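Local coordinates for protein prolyl-tRNA synthetase (Naegleria fowleri, PDB 6UYH) that binds the inhibitor halofuginone together with an ATP analogue and probably joins proline to its cognate tRNA in an ATP-dependent, two-step reaction, as class II prolyl-tRNA synthetases do, at residues Glu12-Lys17 and Tyr26-Thr31; Lys32-Asp37 and Ile46-Cys51; Thr207-Glu212 and Leu476-Asp481; Leu437-Glu442 and Asn504-Phe509. All coordinates share one frame; numbering follows the deposited sequence. Where two conformers were deposited one is given.

Contact 1 of 4, residues Glu12-Lys17 and Tyr26-Thr31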
loop_
_atom_site.group_PDB
_atom_site.type_symbol
_atom_site.label_atom_id
_atom_site.label_comp_id
_atom_site.label_asym_id
_atom_site.label_seq_id
_atom_site.Cartn_x
_atom_site.Cartn_y
_atom_site.Cartn_z
ATOM N N GLU A 12 -16.878 -15.823 20.812
ATOM C CA GLU A 12 -17.361 -15.662 22.181
ATOM C C GLU A 12 -16.210 -15.746 23.187
ATOM O O GLU A 12 -16.075 -14.886 24.061
ATOM C CB GLU A 12 -18.429 -16.713 22.508
ATOM N N GLY A 13 -15.376 -16.777 23.065
ATOM C CA GLY A 13 -14.291 -16.959 24.009
ATOM C C GLY A 13 -13.226 -17.893 23.485
ATOM O O GLY A 13 -13.459 -18.696 22.576
ATOM N N ILE A 14 -12.037 -17.757 24.063
ATOM C CA ILE A 14 -10.938 -18.683 23.813
ATOM C C ILE A 14 -11.172 -19.905 24.692
ATOM O O ILE A 14 -11.268 -19.784 25.918
ATOM C CB ILE A 14 -9.585 -18.027 24.127
ATOM C CG1 ILE A 14 -9.507 -16.627 23.508
ATOM C CG2 ILE A 14 -8.438 -18.904 23.653
ATOM C CD1 ILE A 14 -9.709 -16.605 22.007
ATOM N N ASP A 15 -11.296 -21.082 24.081
ATOM C CA ASP A 15 -11.608 -22.318 24.788
ATOM C C ASP A 15 -10.384 -23.188 25.034
ATOM O O ASP A 15 -10.523 -24.284 25.591
ATOM C CB ASP A 15 -12.654 -23.119 24.002
ATOM C CG ASP A 15 -13.923 -22.332 23.749
ATOM O OD1 ASP A 15 -14.438 -21.704 24.697
ATOM O OD2 ASP A 15 -14.396 -22.333 22.596
ATOM N N VAL A 16 -9.203 -22.749 24.605
ATOM C CA VAL A 16 -7.957 -23.485 24.787
ATOM C C VAL A 16 -6.922 -22.511 25.329
ATOM O O VAL A 16 -6.739 -21.425 24.771
ATOM C CB VAL A 16 -7.470 -24.115 23.466
ATOM C CG1 VAL A 16 -6.103 -24.753 23.649
ATOM C CG2 VAL A 16 -8.473 -25.149 22.974
ATOM N N LYS A 17 -6.234 -22.900 26.398
ATOM C CA LYS A 17 -5.283 -22.006 27.046
ATOM C C LYS A 17 -3.971 -21.927 26.274
ATOM O O LYS A 17 -3.563 -22.869 25.593
ATOM C CB LYS A 17 -5.013 -22.460 28.482
ATOM C CG LYS A 17 -6.224 -22.300 29.397
ATOM C CD LYS A 17 -5.930 -22.756 30.824
ATOM C CE LYS A 17 -4.991 -21.795 31.546
ATOM N NZ LYS A 17 -5.548 -20.409 31.631
ATOM N N TYR A 26 -3.454 -20.013 19.371
ATOM C CA TYR A 26 -3.140 -18.970 18.402
ATOM C C TYR A 26 -4.214 -18.876 17.335
ATOM O O TYR A 26 -4.670 -17.778 16.985
ATOM C CB TYR A 26 -1.785 -19.290 17.765
ATOM C CG TYR A 26 -1.190 -18.262 16.838
ATOM C CD1 TYR A 26 -0.932 -16.969 17.274
ATOM C CD2 TYR A 26 -0.827 -18.605 15.536
ATOM C CE1 TYR A 26 -0.350 -16.039 16.438
ATOM C CE2 TYR A 26 -0.228 -17.677 14.684
ATOM C CZ TYR A 26 0.007 -16.399 15.143
ATOM O OH TYR A 26 0.609 -15.476 14.317
ATOM N N SER A 27 -4.649 -20.025 16.823
ATOM C CA SER A 27 -5.712 -20.023 15.829
ATOM C C SER A 27 -6.979 -19.381 16.381
ATOM O O SER A 27 -7.603 -18.551 15.708
ATOM C CB SER A 27 -5.982 -21.450 15.364
ATOM O OG SER A 27 -7.043 -21.468 14.430
ATOM N N GLN A 28 -7.356 -19.729 17.613
ATOM C CA GLN A 28 -8.575 -19.172 18.188
ATOM C C GLN A 28 -8.439 -17.674 18.425
ATOM O O GLN A 28 -9.380 -16.916 18.167
ATOM C CB GLN A 28 -8.934 -19.906 19.481
ATOM C CG GLN A 28 -9.403 -21.338 19.240
ATOM C CD GLN A 28 -10.152 -21.917 20.423
ATOM O OE1 GLN A 28 -10.808 -21.193 21.174
ATOM N NE2 GLN A 28 -10.045 -23.230 20.606
ATOM N N VAL A 29 -7.265 -17.219 18.878
ATOM C CA VAL A 29 -7.103 -15.797 19.180
ATOM C C VAL A 29 -7.120 -14.959 17.901
ATOM O O VAL A 29 -7.752 -13.896 17.856
ATOM C CB VAL A 29 -5.822 -15.559 20.005
ATOM C CG1 VAL A 29 -5.505 -14.068 20.090
ATOM C CG2 VAL A 29 -5.980 -16.141 21.412
ATOM N N ILE A 30 -6.428 -15.400 16.842
ATOM C CA ILE A 30 -6.362 -14.545 15.657
ATOM C C ILE A 30 -7.704 -14.506 14.919
ATOM O O ILE A 30 -8.026 -13.501 14.276
ATOM C CB ILE A 30 -5.221 -14.960 14.711
ATOM C CG1 ILE A 30 -5.491 -16.334 14.089
ATOM C CG2 ILE A 30 -3.849 -14.860 15.434
ATOM C CD1 ILE A 30 -4.305 -16.907 13.287
ATOM N N THR A 31 -8.507 -15.575 15.002
ATOM C CA THR A 31 -9.793 -15.583 14.301
ATOM C C THR A 31 -10.886 -14.917 15.126
ATOM O O THR A 31 -11.654 -14.098 14.602
ATOM C CB THR A 31 -10.223 -17.012 13.932
ATOM O OG1 THR A 31 -10.289 -17.837 15.106
ATOM C CG2 THR A 31 -9.261 -17.624 12.908
#
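Q28 reaches out from its helix and presents its amide to the backbone of D15, and this one side chain carries most of the polar contact between residues 12-17 and the helix. The D15 N-H points almost straight at Q28 OE1, with 2.9 Å between D15 N and Q28 OE1 and 177° at the hydrogen, although the donor is tilted 26° from the plane of the amide. With CG anti to its own carbonyl carbon (chi1 -70°) and the chain extended beyond it, Q28 spans the gap at nearly full length. Its other amide atom, NE2, lies 3.4 Å from V16 CG2 and is bonded to E24 one turn back in the helix, while OE1 also accepts from K32 NZ one turn on, which favours this orientation of the amide. Alongside the glutamine, I14 runs the other way and brings its CD1 to 3.8 Å from V29 CG2, the closely packed apolar part of the contact. The outer side is looser. The D15 side chain is exposed and modelled in two conformers, its long, weak ion pair to K32 therefore doubtful. The N-terminal segment 12-17, without regular secondary structure, lies along helix 22-32, G13 O also taking a bond from K32 NZ, whereas on other sides of that helix Y26 packs against helix 274-283 and I30 reaches helix 274-283 and strand 36-38.

Contact 2 of 4, residues Lys32-Asp37 and Ile46-Cys51; sequences KSEFLD and IFRPNC
F35 and C51 meet where a β-hairpin, strands 36-38 and 45-47, runs into the start of helix 49-67. C51 CA sits over the centre of the F35 ring, a CH-pi contact of 3.7 Å from C51 CA to the centroid, and C51 SG, anti to its backbone N (chi1 166°), stands obliquely to the same ring. N50 CB lies 3.9 Å from F35 CE2, its amide steeply inclined to the ring. In the hairpin, D37 and I46 form an antiparallel hydrogen-bonded pair, L36 and F47 the non-hydrogen-bonded one, and R48 N, at the N-cap position, donates to F35 O over 2.9 Å.

E34 CB lies over the centre of the R48 guanidinium, with the carboxylate plane 10° from the guanidinium plane; E34 OE1 and R48 NH2 remain 4.1 Å apart, with no N-H directed at the oxygen. Further out, E34 ends helix 22-32 in a Schellman motif and is salt-bridged to R353, while W131 of the second subunit takes R48 in a cation-pi contact and donates to D37 OD2, tying the hairpin to the dimer interface. One water accepts from R48 NH1 at 2.8 Å, in the guanidinium plane, and donates to L36 O.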
loop_
_atom_site.group_PDB
_atom_site.type_symbol
_atom_site.label_atom_id
_atom_site.label_comp_id
_atom_site.label_asym_id
_atom_site.label_seq_id
_atom_site.Cartn_x
_atom_site.Cartn_y
_atom_site.Cartn_z
ATOM N N LYS A 32 -10.998 -15.274 16.407
ATOM C CA LYS A 32 -12.109 -14.771 17.212
ATOM C C LYS A 32 -11.948 -13.296 17.556
ATOM O O LYS A 32 -12.943 -12.624 17.848
ATOM C CB LYS A 32 -12.257 -15.615 18.481
ATOM C CG LYS A 32 -12.641 -17.049 18.172
ATOM C CD LYS A 32 -12.768 -17.907 19.426
ATOM C CE LYS A 32 -13.252 -19.306 19.062
ATOM N NZ LYS A 32 -13.444 -20.183 20.255
ATOM N N SER A 33 -10.724 -12.780 17.520
ATOM C CA SER A 33 -10.505 -11.350 17.657
ATOM C C SER A 33 -10.849 -10.573 16.399
ATOM O O SER A 33 -10.719 -9.345 16.411
ATOM C CB SER A 33 -9.053 -11.069 17.998
ATOM O OG SER A 33 -8.204 -11.428 16.911
ATOM N N GLU A 34 -11.260 -11.260 15.324
ATOM C CA GLU A 34 -11.496 -10.652 14.006
ATOM C C GLU A 34 -10.218 -10.067 13.403
ATOM O O GLU A 34 -10.257 -9.111 12.625
ATOM C CB GLU A 34 -12.619 -9.600 14.064
ATOM C CG GLU A 34 -13.943 -10.183 14.561
ATOM C CD GLU A 34 -15.108 -9.210 14.511
ATOM O OE1 GLU A 34 -14.956 -8.093 13.972
ATOM O OE2 GLU A 34 -16.188 -9.578 15.010
ATOM N N PHE A 35 -9.061 -10.649 13.724
ATOM C CA PHE A 35 -7.832 -10.212 13.070
ATOM C C PHE A 35 -7.659 -10.873 11.708
ATOM O O PHE A 35 -7.303 -10.208 10.724
ATOM C CB PHE A 35 -6.617 -10.514 13.959
ATOM C CG PHE A 35 -5.997 -9.288 14.582
ATOM C CD1 PHE A 35 -4.622 -9.054 14.469
ATOM C CD2 PHE A 35 -6.787 -8.369 15.268
ATOM C CE1 PHE A 35 -4.053 -7.920 15.026
ATOM C CE2 PHE A 35 -6.231 -7.232 15.831
ATOM C CZ PHE A 35 -4.852 -7.011 15.713
ATOM N N LEU A 36 -7.930 -12.168 11.625
ATOM C CA LEU A 36 -7.497 -12.961 10.487
ATOM C C LEU A 36 -8.561 -13.993 10.150
ATOM O O LEU A 36 -9.297 -14.457 11.025
ATOM C CB LEU A 36 -6.153 -13.644 10.794
ATOM C CG LEU A 36 -5.492 -14.535 9.739
ATOM C CD1 LEU A 36 -3.966 -14.464 9.875
ATOM C CD2 LEU A 36 -5.958 -15.980 9.890
ATOM N N ASP A 37 -8.649 -14.344 8.874
ATOM C CA ASP A 37 -9.397 -15.531 8.494
ATOM C C ASP A 37 -8.547 -16.416 7.597
ATOM O O ASP A 37 -7.624 -15.949 6.928
ATOM C CB ASP A 37 -10.706 -15.205 7.796
ATOM C CG ASP A 37 -11.868 -15.964 8.393
ATOM O OD1 ASP A 37 -11.630 -17.059 8.961
ATOM O OD2 ASP A 37 -13.006 -15.469 8.314
ATOM N N ILE A 46 -6.368 -13.916 5.190
ATOM C CA ILE A 46 -7.138 -12.681 5.037
ATOM C C ILE A 46 -6.858 -11.772 6.232
ATOM O O ILE A 46 -7.046 -12.184 7.385
ATOM C CB ILE A 46 -8.638 -12.996 4.937
ATOM C CG1 ILE A 46 -8.923 -13.835 3.688
ATOM C CG2 ILE A 46 -9.468 -11.697 4.980
ATOM C CD1 ILE A 46 -10.234 -14.585 3.755
ATOM N N PHE A 47 -6.419 -10.530 5.961
ATOM C CA PHE A 47 -6.133 -9.544 7.008
ATOM C C PHE A 47 -7.365 -8.660 7.161
ATOM O O PHE A 47 -7.657 -7.838 6.283
ATOM C CB PHE A 47 -4.918 -8.673 6.671
ATOM C CG PHE A 47 -3.597 -9.398 6.634
ATOM C CD1 PHE A 47 -3.398 -10.488 5.809
ATOM C CD2 PHE A 47 -2.535 -8.937 7.389
ATOM C CE1 PHE A 47 -2.166 -11.138 5.775
ATOM C CE2 PHE A 47 -1.293 -9.576 7.349
ATOM C CZ PHE A 47 -1.118 -10.680 6.551
ATOM N N ARG A 48 -8.079 -8.814 8.272
ATOM C CA ARG A 48 -9.310 -8.072 8.518
ATOM C C ARG A 48 -8.986 -6.674 9.060
ATOM O O ARG A 48 -7.825 -6.375 9.367
ATOM C CB ARG A 48 -10.194 -8.896 9.455
ATOM C CG ARG A 48 -10.647 -10.224 8.843
ATOM C CD ARG A 48 -11.543 -11.018 9.792
ATOM N NE ARG A 48 -12.888 -10.446 9.863
ATOM C CZ ARG A 48 -13.896 -10.983 10.548
ATOM N NH1 ARG A 48 -13.708 -12.103 11.234
ATOM N NH2 ARG A 48 -15.094 -10.403 10.540
ATOM N N PRO A 49 -9.988 -5.784 9.179
ATOM C CA PRO A 49 -9.677 -4.363 9.467
ATOM C C PRO A 49 -8.806 -4.113 10.693
ATOM O O PRO A 49 -7.853 -3.328 10.608
ATOM C CB PRO A 49 -11.070 -3.740 9.630
ATOM C CG PRO A 49 -11.925 -4.532 8.704
ATOM C CD PRO A 49 -11.419 -5.955 8.847
ATOM N N ASN A 50 -9.120 -4.731 11.835
ATOM C CA ASN A 50 -8.371 -4.443 13.057
ATOM C C ASN A 50 -6.935 -4.918 12.936
ATOM O O ASN A 50 -6.031 -4.368 13.571
ATOM C CB ASN A 50 -9.037 -5.103 14.260
ATOM C CG ASN A 50 -10.461 -4.638 14.470
ATOM O OD1 ASN A 50 -10.934 -3.707 13.812
ATOM N ND2 ASN A 50 -11.156 -5.279 15.402
ATOM N N CYS A 51 -6.719 -5.923 12.107
ATOM C CA CYS A 51 -5.395 -6.465 11.865
ATOM C C CYS A 51 -4.610 -5.594 10.895
ATOM O O CYS A 51 -3.457 -5.227 11.161
ATOM C CB CYS A 51 -5.558 -7.874 11.322
ATOM S SG CYS A 51 -4.073 -8.548 10.605
HETATM O O HOH W 1 -9.379 -6.914 17.202
HETATM O O HOH W 2 -11.173 -6.651 12.178
HETATM O O HOH W 3 -11.578 -13.777 11.895
#

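Contact 3 of 4, residues Thr207-Glu212 and Leu476-Asp481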
loop_
_atom_site.group_PDB
_atom_site.type_symbol
_atom_site.label_atom_id
_atom_site.label_comp_id
_atom_site.label_asym_id
_atom_site.label_seq_id
_atom_site.Cartn_x
_atom_site.Cartn_y
_atom_site.Cartn_z
ATOM N N THR A 207 24.553 -9.781 14.525
ATOM C CA THR A 207 24.882 -10.174 13.164
ATOM C C THR A 207 24.594 -11.661 12.991
ATOM O O THR A 207 24.756 -12.446 13.924
ATOM C CB THR A 207 26.355 -9.899 12.848
ATOM O OG1 THR A 207 27.167 -10.615 13.778
ATOM C CG2 THR A 207 26.663 -8.423 12.984
ATOM N N LYS A 208 24.167 -12.043 11.795
ATOM C CA LYS A 208 23.989 -13.456 11.501
ATOM C C LYS A 208 25.326 -14.129 11.199
ATOM O O LYS A 208 26.294 -13.489 10.769
ATOM C CB LYS A 208 23.027 -13.643 10.326
ATOM C CG LYS A 208 21.597 -13.310 10.670
ATOM C CD LYS A 208 20.677 -13.728 9.543
ATOM C CE LYS A 208 19.256 -13.273 9.798
ATOM N NZ LYS A 208 18.362 -13.727 8.702
ATOM N N THR A 209 25.390 -15.434 11.472
ATOM C CA THR A 209 26.570 -16.211 11.120
ATOM C C THR A 209 26.658 -16.406 9.603
ATOM O O THR A 209 25.721 -16.114 8.857
ATOM C CB THR A 209 26.529 -17.572 11.805
ATOM O OG1 THR A 209 25.351 -18.262 11.371
ATOM C CG2 THR A 209 26.462 -17.398 13.304
ATOM N N GLU A 210 27.792 -16.951 9.153
ATOM C CA GLU A 210 27.989 -17.135 7.717
ATOM C C GLU A 210 26.902 -18.023 7.113
ATOM O O GLU A 210 26.458 -17.792 5.982
ATOM C CB GLU A 210 29.378 -17.710 7.444
ATOM C CG GLU A 210 30.509 -16.736 7.751
ATOM C CD GLU A 210 30.383 -15.432 6.979
ATOM O OE1 GLU A 210 30.219 -15.490 5.743
ATOM O OE2 GLU A 210 30.436 -14.350 7.610
ATOM N N ASN A 211 26.443 -19.028 7.861
ATOM C CA ASN A 211 25.439 -19.941 7.326
ATOM C C ASN A 211 24.068 -19.289 7.225
ATOM O O ASN A 211 23.292 -19.623 6.322
ATOM C CB ASN A 211 25.362 -21.207 8.186
ATOM C CG ASN A 211 24.240 -22.139 7.758
ATOM O OD1 ASN A 211 24.250 -22.669 6.648
ATOM N ND2 ASN A 211 23.270 -22.350 8.645
ATOM N N GLU A 212 23.748 -18.357 8.121
ATOM C CA GLU A 212 22.421 -17.770 8.146
ATOM C C GLU A 212 22.325 -16.450 7.399
ATOM O O GLU A 212 21.212 -16.005 7.110
ATOM C CB GLU A 212 21.956 -17.571 9.593
ATOM C CG GLU A 212 21.620 -18.871 10.305
ATOM C CD GLU A 212 20.357 -19.518 9.759
ATOM O OE1 GLU A 212 19.405 -18.780 9.431
ATOM O OE2 GLU A 212 20.320 -20.761 9.652
ATOM N N LEU A 476 21.022 -17.851 16.084
ATOM C CA LEU A 476 20.077 -16.747 16.021
ATOM C C LEU A 476 20.801 -15.464 15.631
ATOM O O LEU A 476 20.497 -14.860 14.599
ATOM C CB LEU A 476 19.355 -16.626 17.368
ATOM C CG LEU A 476 18.721 -17.955 17.816
ATOM C CD1 LEU A 476 18.095 -17.816 19.211
ATOM C CD2 LEU A 476 17.705 -18.479 16.784
ATOM N N CYS A 477 21.822 -15.087 16.393
ATOM C CA CYS A 477 22.685 -13.982 16.003
ATOM C C CYS A 477 23.919 -14.019 16.884
ATOM O O CYS A 477 23.942 -14.674 17.927
ATOM C CB CYS A 477 21.983 -12.637 16.147
ATOM S SG CYS A 477 21.660 -12.197 17.862
ATOM N N VAL A 478 24.945 -13.295 16.454
ATOM C CA VAL A 478 26.050 -12.913 17.327
ATOM C C VAL A 478 25.730 -11.518 17.864
ATOM O O VAL A 478 25.777 -10.539 17.088
ATOM C CB VAL A 478 27.390 -12.941 16.582
ATOM C CG1 VAL A 478 28.527 -12.570 17.525
ATOM C CG2 VAL A 478 27.619 -14.319 15.959
ATOM N N PRO A 479 25.354 -11.382 19.134
ATOM C CA PRO A 479 24.898 -10.074 19.635
ATOM C C PRO A 479 25.923 -8.975 19.382
ATOM O O PRO A 479 27.124 -9.171 19.589
ATOM C CB PRO A 479 24.703 -10.328 21.133
ATOM C CG PRO A 479 24.359 -11.785 21.219
ATOM C CD PRO A 479 25.210 -12.446 20.147
ATOM N N LEU A 480 25.436 -7.811 18.908
ATOM C CA LEU A 480 26.318 -6.664 18.695
ATOM C C LEU A 480 27.004 -6.235 19.984
ATOM O O LEU A 480 28.202 -5.911 19.985
ATOM C CB LEU A 480 25.534 -5.475 18.123
ATOM C CG LEU A 480 24.788 -5.664 16.813
ATOM C CD1 LEU A 480 24.208 -4.331 16.382
ATOM C CD2 LEU A 480 25.725 -6.216 15.755
ATOM N N ASP A 481 26.257 -6.188 21.083
ATOM C CA ASP A 481 26.782 -5.734 22.368
ATOM C C ASP A 481 27.203 -6.963 23.168
ATOM O O ASP A 481 26.358 -7.692 23.690
ATOM C CB ASP A 481 25.723 -4.919 23.106
ATOM C CG ASP A 481 26.241 -4.297 24.391
ATOM O OD1 ASP A 481 27.391 -4.578 24.801
ATOM O OD2 ASP A 481 25.479 -3.519 24.997
HETATM O O HOH W 4 28.472 -9.290 15.790
HETATM O O HOH W 5 22.901 -16.301 12.847
#
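Chi1 of T207, 58°, places OG1 between the backbone N and the carbonyl carbon, 3.6 Å from V478 CB, and turns CG2 the other way, 3.7 Å from L480 CD2. V478 crosses T207 obliquely on the same face of the sheet, its CG2, anti to the carbonyl carbon, 4.0 Å from T207 O. OG1 is linked to the neighbouring strand through solvent: a water lies 2.7 Å from T207 OG1 and donates to V478 O.

The backbones of T207 and V478 form an antiparallel hydrogen-bonded pair. V478 N gives a short bond of 2.7 Å to T207 O, nearly straight and in the carbonyl plane, whereas T207 N meets V478 O from a tilted direction. Through this pair strand 204-207 of the class II catalytic core is joined to strand 474-479 of the C-terminal region, which on its other side pairs with strand 505-512; there L476 and C477 both face L508 in a classic β bulge. A second water accepts from T209 N at 3.0 Å and donates weakly to L476 O, and T209 OG1 is bonded to E447 and S475. The K208 side chain comes within about 5 Å of the bound ATP analogue.

Contact 4 of 4, residues Leu437-Glu442 and Asn504-Phe509; sequences LIPWHE and NCWALF
The W440 indole has F509 and A507 over one face and the backbone N of E442 over the other, with C505 SG at its edge and E442 OE1 there accepting a weak bond from W440 NE1. CG anti to the backbone N (chi1 180°) lays the W440 ring against A507, whose CB stands 4.0 Å from the centroid of its five-membered ring in a CH-pi contact; C505 SG lies 3.7 Å from W440 CD1. F509 meets the six-membered ring obliquely, the planes 55° apart, and takes I438 CD1 over its face, 3.9 Å from the F509 centroid. W506 sets its ring edge near L437 O, with CZ3 3.8 Å from P439 CD.

Antiparallel strands 435-440 and 505-512 of the C-terminal domain carry these groups. I438 and A507 exchange two in-plane bonds, 2.8 Å from I438 N to A507 O. The pairing ends in a classic β bulge: N504 and C505 both face W440, and W440 O accepts from N504 N at 3.0 Å and more weakly from C505 N. A water links N504 OD1 to E442 N. I450 of helix 444-457 touches I438, W440 and F509. Backbone bonds thus set the register, while apolar and CH-pi contacts hold the buried side chains.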
loop_
_atom_site.group_PDB
_atom_site.type_symbol
_atom_site.label_atom_id
_atom_site.label_comp_id
_atom_site.label_asym_id
_atom_site.label_seq_id
_atom_site.Cartn_x
_atom_site.Cartn_y
_atom_site.Cartn_z
ATOM N N LEU A 437 23.580 -18.682 25.194
ATOM C CA LEU A 437 24.782 -17.982 24.768
ATOM C C LEU A 437 25.934 -18.970 24.838
ATOM O O LEU A 437 26.220 -19.516 25.912
ATOM C CB LEU A 437 25.067 -16.765 25.649
ATOM C CG LEU A 437 24.321 -15.458 25.405
ATOM C CD1 LEU A 437 24.535 -14.534 26.605
ATOM C CD2 LEU A 437 24.792 -14.796 24.117
ATOM N N ILE A 438 26.567 -19.230 23.697
ATOM C CA ILE A 438 27.620 -20.244 23.660
ATOM C C ILE A 438 28.936 -19.614 23.214
ATOM O O ILE A 438 28.935 -18.635 22.451
ATOM C CB ILE A 438 27.245 -21.424 22.743
ATOM C CG1 ILE A 438 27.159 -20.988 21.276
ATOM C CG2 ILE A 438 25.944 -22.053 23.194
ATOM C CD1 ILE A 438 27.196 -22.156 20.299
ATOM N N PRO A 439 30.074 -20.136 23.666
ATOM C CA PRO A 439 31.350 -19.738 23.067
ATOM C C PRO A 439 31.327 -20.089 21.592
ATOM O O PRO A 439 30.838 -21.149 21.199
ATOM C CB PRO A 439 32.395 -20.571 23.827
ATOM C CG PRO A 439 31.664 -21.382 24.810
ATOM C CD PRO A 439 30.202 -21.290 24.573
ATOM N N TRP A 440 31.840 -19.184 20.765
ATOM C CA TRP A 440 31.638 -19.316 19.333
ATOM C C TRP A 440 32.913 -18.963 18.587
ATOM O O TRP A 440 33.566 -17.974 18.916
ATOM C CB TRP A 440 30.487 -18.407 18.887
ATOM C CG TRP A 440 30.190 -18.454 17.428
ATOM C CD1 TRP A 440 30.265 -17.418 16.546
ATOM C CD2 TRP A 440 29.781 -19.598 16.667
ATOM N NE1 TRP A 440 29.923 -17.844 15.285
ATOM C CE2 TRP A 440 29.613 -19.174 15.333
ATOM C CE3 TRP A 440 29.526 -20.932 16.985
ATOM C CZ2 TRP A 440 29.215 -20.044 14.313
ATOM C CZ3 TRP A 440 29.137 -21.799 15.968
ATOM C CH2 TRP A 440 28.984 -21.349 14.655
ATOM N N HIS A 441 33.279 -19.792 17.611
ATOM C CA HIS A 441 34.208 -19.396 16.559
ATOM C C HIS A 441 33.511 -19.671 15.240
ATOM O O HIS A 441 33.082 -20.802 14.992
ATOM C CB HIS A 441 35.539 -20.149 16.641
ATOM C CG HIS A 441 36.572 -19.621 15.696
ATOM N ND1 HIS A 441 37.790 -19.133 16.120
ATOM C CD2 HIS A 441 36.563 -19.486 14.347
ATOM C CE1 HIS A 441 38.489 -18.728 15.075
ATOM N NE2 HIS A 441 37.764 -18.927 13.986
ATOM N N GLU A 442 33.405 -18.645 14.399
ATOM C CA GLU A 442 32.587 -18.735 13.192
ATOM C C GLU A 442 33.015 -19.900 12.309
ATOM O O GLU A 442 34.202 -20.073 12.005
ATOM C CB GLU A 442 32.672 -17.425 12.406
ATOM C CG GLU A 442 31.986 -17.484 11.041
ATOM C CD GLU A 442 30.492 -17.796 11.143
ATOM O OE1 GLU A 442 29.808 -17.192 11.995
ATOM O OE2 GLU A 442 30.013 -18.655 10.373
ATOM N N ASN A 504 36.092 -16.892 20.094
ATOM C CA ASN A 504 36.481 -15.493 20.237
ATOM C C ASN A 504 35.295 -14.546 20.335
ATOM O O ASN A 504 35.482 -13.327 20.243
ATOM C CB ASN A 504 37.427 -15.047 19.102
ATOM C CG ASN A 504 36.843 -15.222 17.708
ATOM O OD1 ASN A 504 35.660 -15.530 17.529
ATOM N ND2 ASN A 504 37.696 -15.014 16.699
ATOM N N CYS A 505 34.091 -15.065 20.534
ATOM C CA CYS A 505 32.918 -14.251 20.838
ATOM C C CYS A 505 31.850 -15.183 21.384
ATOM O O CYS A 505 32.054 -16.400 21.485
ATOM C CB CYS A 505 32.417 -13.494 19.598
ATOM S SG CYS A 505 31.845 -14.581 18.291
ATOM N N TRP A 506 30.703 -14.602 21.742
ATOM C CA TRP A 506 29.541 -15.354 22.179
ATOM C C TRP A 506 28.466 -15.286 21.111
ATOM O O TRP A 506 28.215 -14.214 20.551
ATOM C CB TRP A 506 28.981 -14.792 23.489
ATOM C CG TRP A 506 29.882 -14.981 24.672
ATOM C CD1 TRP A 506 30.827 -14.109 25.124
ATOM C CD2 TRP A 506 29.889 -16.095 25.577
ATOM N NE1 TRP A 506 31.433 -14.615 26.255
ATOM C CE2 TRP A 506 30.876 -15.833 26.551
ATOM C CE3 TRP A 506 29.162 -17.291 25.653
ATOM C CZ2 TRP A 506 31.158 -16.726 27.592
ATOM C CZ3 TRP A 506 29.439 -18.178 26.689
ATOM C CH2 TRP A 506 30.434 -17.888 27.643
ATOM N N ALA A 507 27.852 -16.426 20.820
ATOM C CA ALA A 507 26.736 -16.492 19.887
ATOM C C ALA A 507 25.463 -16.944 20.593
ATOM O O ALA A 507 25.490 -17.788 21.497
ATOM C CB ALA A 507 27.045 -17.442 18.719
ATOM N N LEU A 508 24.334 -16.390 20.148
ATOM C CA LEU A 508 23.026 -16.778 20.655
ATOM C C LEU A 508 22.453 -17.869 19.752
ATOM O O LEU A 508 22.326 -17.678 18.535
ATOM C CB LEU A 508 22.104 -15.557 20.710
ATOM C CG LEU A 508 20.823 -15.670 21.536
ATOM C CD1 LEU A 508 21.136 -15.758 23.015
ATOM C CD2 LEU A 508 19.883 -14.475 21.221
ATOM N N PHE A 509 22.163 -19.026 20.348
ATOM C CA PHE A 509 21.585 -20.174 19.674
ATOM C C PHE A 509 20.271 -20.527 20.352
ATOM O O PHE A 509 20.106 -20.321 21.559
ATOM C CB PHE A 509 22.522 -21.403 19.739
ATOM C CG PHE A 509 23.538 -21.458 18.634
ATOM C CD1 PHE A 509 24.561 -20.522 18.569
ATOM C CD2 PHE A 509 23.471 -22.451 17.662
ATOM C CE1 PHE A 509 25.501 -20.573 17.557
ATOM C CE2 PHE A 509 24.415 -22.504 16.634
ATOM C CZ PHE A 509 25.430 -21.564 16.586
HETATM O O HOH W 6 34.504 -16.015 15.083
#

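The four contacts fall into two pairs, 34 to 40 Å apart between centres. Contacts 1 and 2 lie in series, their centres 13 Å apart, and are joined where I30 O accepts from L36 N (3.0 Å); helix 22-32 is followed, after a short turn, by the hairpin. Contacts 3 and 4, with centres 9 Å apart, share neighbouring strands 474-479 and 505-512 and are joined by backbone bonds from L476 N to L508 O and from L508 N to C477 O. Contacts 2 and 3 come near the ligands: the F47 side chain of contact 2 is about 8 Å from the ATP analogue, and that of K208 in contact 3 about 7 Å from halofuginone.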